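Local structure of acetyltransferase (Vibrio fischeri, 3JVN) at residues G69-H74 with D92-E97. The protein probably transfers acyl groups, most likely acetyl from acetyl-CoA, as a member of the GNAT acetyltransferase family. Residues are numbered along the deposited sequence; the frame is centred on the assembly and turned at random.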
loop_
_atom_site.group_PDB
_atom_site.type_symbol
_atom_site.label_atom_id
_atom_site.label_comp_id
_atom_site.label_asym_id
_atom_site.label_seq_id
_atom_site.Cartn_x
_atom_site.Cartn_y
_atom_site.Cartn_z
ATOM N N GLY A 69 -25.225 11.276 7.584
ATOM C CA GLY A 69 -24.142 10.417 7.149
ATOM C C GLY A 69 -22.771 11.054 7.255
ATOM O O GLY A 69 -22.641 12.269 7.354
ATOM N N PHE A 70 -21.739 10.218 7.249
ATOM C CA PHE A 70 -20.366 10.695 7.321
ATOM C C PHE A 70 -19.427 9.624 6.760
ATOM O O PHE A 70 -19.809 8.465 6.583
ATOM C CB PHE A 70 -19.975 11.032 8.773
ATOM C CG PHE A 70 -19.831 9.827 9.658
ATOM C CD1 PHE A 70 -20.954 9.192 10.194
ATOM C CD2 PHE A 70 -18.576 9.279 9.898
ATOM C CE1 PHE A 70 -20.822 8.021 10.949
ATOM C CE2 PHE A 70 -18.435 8.115 10.645
ATOM C CZ PHE A 70 -19.555 7.485 11.169
ATOM N N ILE A 71 -18.204 10.033 6.458
ATOM C CA ILE A 71 -17.195 9.125 5.940
ATOM C C ILE A 71 -15.915 9.589 6.611
ATOM O O ILE A 71 -15.774 10.770 6.929
ATOM C CB ILE A 71 -17.089 9.183 4.376
ATOM C CG1 ILE A 71 -16.070 8.130 3.893
ATOM C CG2 ILE A 71 -16.749 10.590 3.917
ATOM C CD1 ILE A 71 -16.044 7.941 2.391
ATOM N N THR A 72 -14.993 8.654 6.836
ATOM C CA THR A 72 -13.748 8.966 7.524
ATOM C C THR A 72 -12.529 8.361 6.836
ATOM O O THR A 72 -12.554 7.188 6.471
ATOM C CB THR A 72 -13.845 8.487 9.017
ATOM O OG1 THR A 72 -13.163 9.413 9.878
ATOM C CG2 THR A 72 -13.241 7.114 9.181
ATOM N N GLY A 73 -11.466 9.152 6.666
ATOM C CA GLY A 73 -10.261 8.650 6.019
ATOM C C GLY A 73 -8.998 9.364 6.479
ATOM O O GLY A 73 -9.083 10.482 6.995
ATOM N N HIS A 74 -7.826 8.739 6.319
ATOM C CA HIS A 74 -6.571 9.380 6.732
ATOM C C HIS A 74 -5.406 9.182 5.765
ATOM O O HIS A 74 -5.308 8.148 5.120
ATOM C CB HIS A 74 -6.141 8.903 8.134
ATOM C CG HIS A 74 -5.593 7.503 8.182
ATOM N ND1 HIS A 74 -6.394 6.383 8.106
ATOM C CD2 HIS A 74 -4.330 7.046 8.360
ATOM C CE1 HIS A 74 -5.651 5.299 8.240
ATOM N NE2 HIS A 74 -4.394 5.671 8.396
ATOM N N ASP A 92 -11.430 4.743 6.240
ATOM C CA ASP A 92 -11.736 3.932 7.404
ATOM C C ASP A 92 -13.206 3.528 7.597
ATOM O O ASP A 92 -13.561 2.360 7.435
ATOM C CB ASP A 92 -11.207 4.656 8.649
ATOM C CG ASP A 92 -9.714 4.929 8.568
ATOM O OD1 ASP A 92 -9.291 6.093 8.773
ATOM O OD2 ASP A 92 -8.959 3.964 8.303
ATOM N N GLU A 93 -14.048 4.500 7.935
ATOM C CA GLU A 93 -15.461 4.250 8.191
ATOM C C GLU A 93 -16.425 5.070 7.356
ATOM O O GLU A 93 -16.095 6.152 6.865
ATOM C CB GLU A 93 -15.763 4.513 9.659
ATOM C CG GLU A 93 -14.949 3.689 10.596
ATOM C CD GLU A 93 -14.612 4.451 11.843
ATOM O OE1 GLU A 93 -13.863 5.458 11.750
ATOM O OE2 GLU A 93 -15.100 4.034 12.919
ATOM N N LEU A 94 -17.640 4.557 7.232
ATOM C CA LEU A 94 -18.665 5.236 6.464
ATOM C C LEU A 94 -20.015 4.758 6.986
ATOM O O LEU A 94 -20.266 3.558 7.049
ATOM C CB LEU A 94 -18.500 4.897 4.978
ATOM C CG LEU A 94 -19.131 5.847 3.949
ATOM C CD1 LEU A 94 -18.830 5.349 2.535
ATOM C CD2 LEU A 94 -20.633 5.928 4.167
ATOM N N TYR A 95 -20.884 5.692 7.369
ATOM C CA TYR A 95 -22.196 5.318 7.887
ATOM C C TYR A 95 -23.333 6.170 7.359
ATOM O O TYR A 95 -23.183 7.380 7.187
ATOM C CB TYR A 95 -22.202 5.364 9.421
ATOM C CG TYR A 95 -23.562 5.076 10.028
ATOM C CD1 TYR A 95 -24.448 6.112 10.337
ATOM C CD2 TYR A 95 -23.980 3.766 10.256
ATOM C CE1 TYR A 95 -25.712 5.846 10.859
ATOM C CE2 TYR A 95 -25.244 3.493 10.777
ATOM C CZ TYR A 95 -26.103 4.534 11.076
ATOM O OH TYR A 95 -27.352 4.264 11.590
ATOM N N ILE A 96 -24.472 5.527 7.104
ATOM C CA ILE A 96 -25.659 6.223 6.618
ATOM C C ILE A 96 -26.877 5.765 7.411
ATOM O O ILE A 96 -27.039 4.580 7.693
ATOM C CB ILE A 96 -25.944 5.941 5.116
ATOM C CG1 ILE A 96 -24.659 6.046 4.290
ATOM C CG2 ILE A 96 -26.966 6.944 4.593
ATOM C CD1 ILE A 96 -23.940 4.711 4.113
ATOM N N GLU A 97 -27.730 6.711 7.784
ATOM C CA GLU A 97 -28.932 6.381 8.530
ATOM C C GLU A 97 -29.715 5.383 7.706
ATOM O O GLU A 97 -29.835 5.546 6.489
ATOM C CB GLU A 97 -29.767 7.630 8.752
ATOM C CG GLU A 97 -29.085 8.664 9.621
ATOM C CD GLU A 97 -29.052 8.259 11.080
ATOM O OE1 GLU A 97 -28.773 9.133 11.930
ATOM O OE2 GLU A 97 -29.295 7.065 11.377
#
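The imidazole of His74 meets the carboxylate of Asp92 at its edge, the two planes only 18° apart. Asp92 OD2 lies in the ring plane; the acceptor, OD1, is tilted from it. His74 ND1 gives a hydrogen bond of 3.0 Å to Asp92 OD1, which receives it on its syn lone pair; Tyr50 OH binds there too, so OD1 takes hydrogen bonds from two side chains. Further along the ladder, the Phe70 ring has Tyr95 N over one face, offset toward the rim, while its CE1 lies 3.4 Å from Tyr95 CB. With chi1 at 70°, Phe70 CG sits between its own N and carbonyl carbon, and the ring swings across toward the partner strand. Tyr95 CG is instead anti to its backbone N (chi1 176°), carrying the phenol away to its hydrogen bond with Glu26.

The strands run antiparallel. Phe70 and Tyr95 exchange two backbone hydrogen bonds, and Thr72 N reaches Glu93 O at 2.7 Å. Asp92 and Glu93 then both face Thr72 in a classic beta bulge: Asp92 N bonds Thr72 O at 2.7 Å, whereas the Glu93 N bond to that oxygen is weak. Thr72 and Glu93 lie side by side, the glutamate turning its OE2 to His24. On the reverse face Ile71 CD1 packs 3.8 Å from Leu94 CD1.

Strand 67-79 is the middle one of the five-stranded GNAT sheet; its hairpin partner 86-96 lies between it and 124-127. Helix 13-30 covers the Phe70, Glu93 and Tyr95 face, helix 105-118 covers Ile71 and Leu94, and strand 56-62 pairs with the far edge of 69-74.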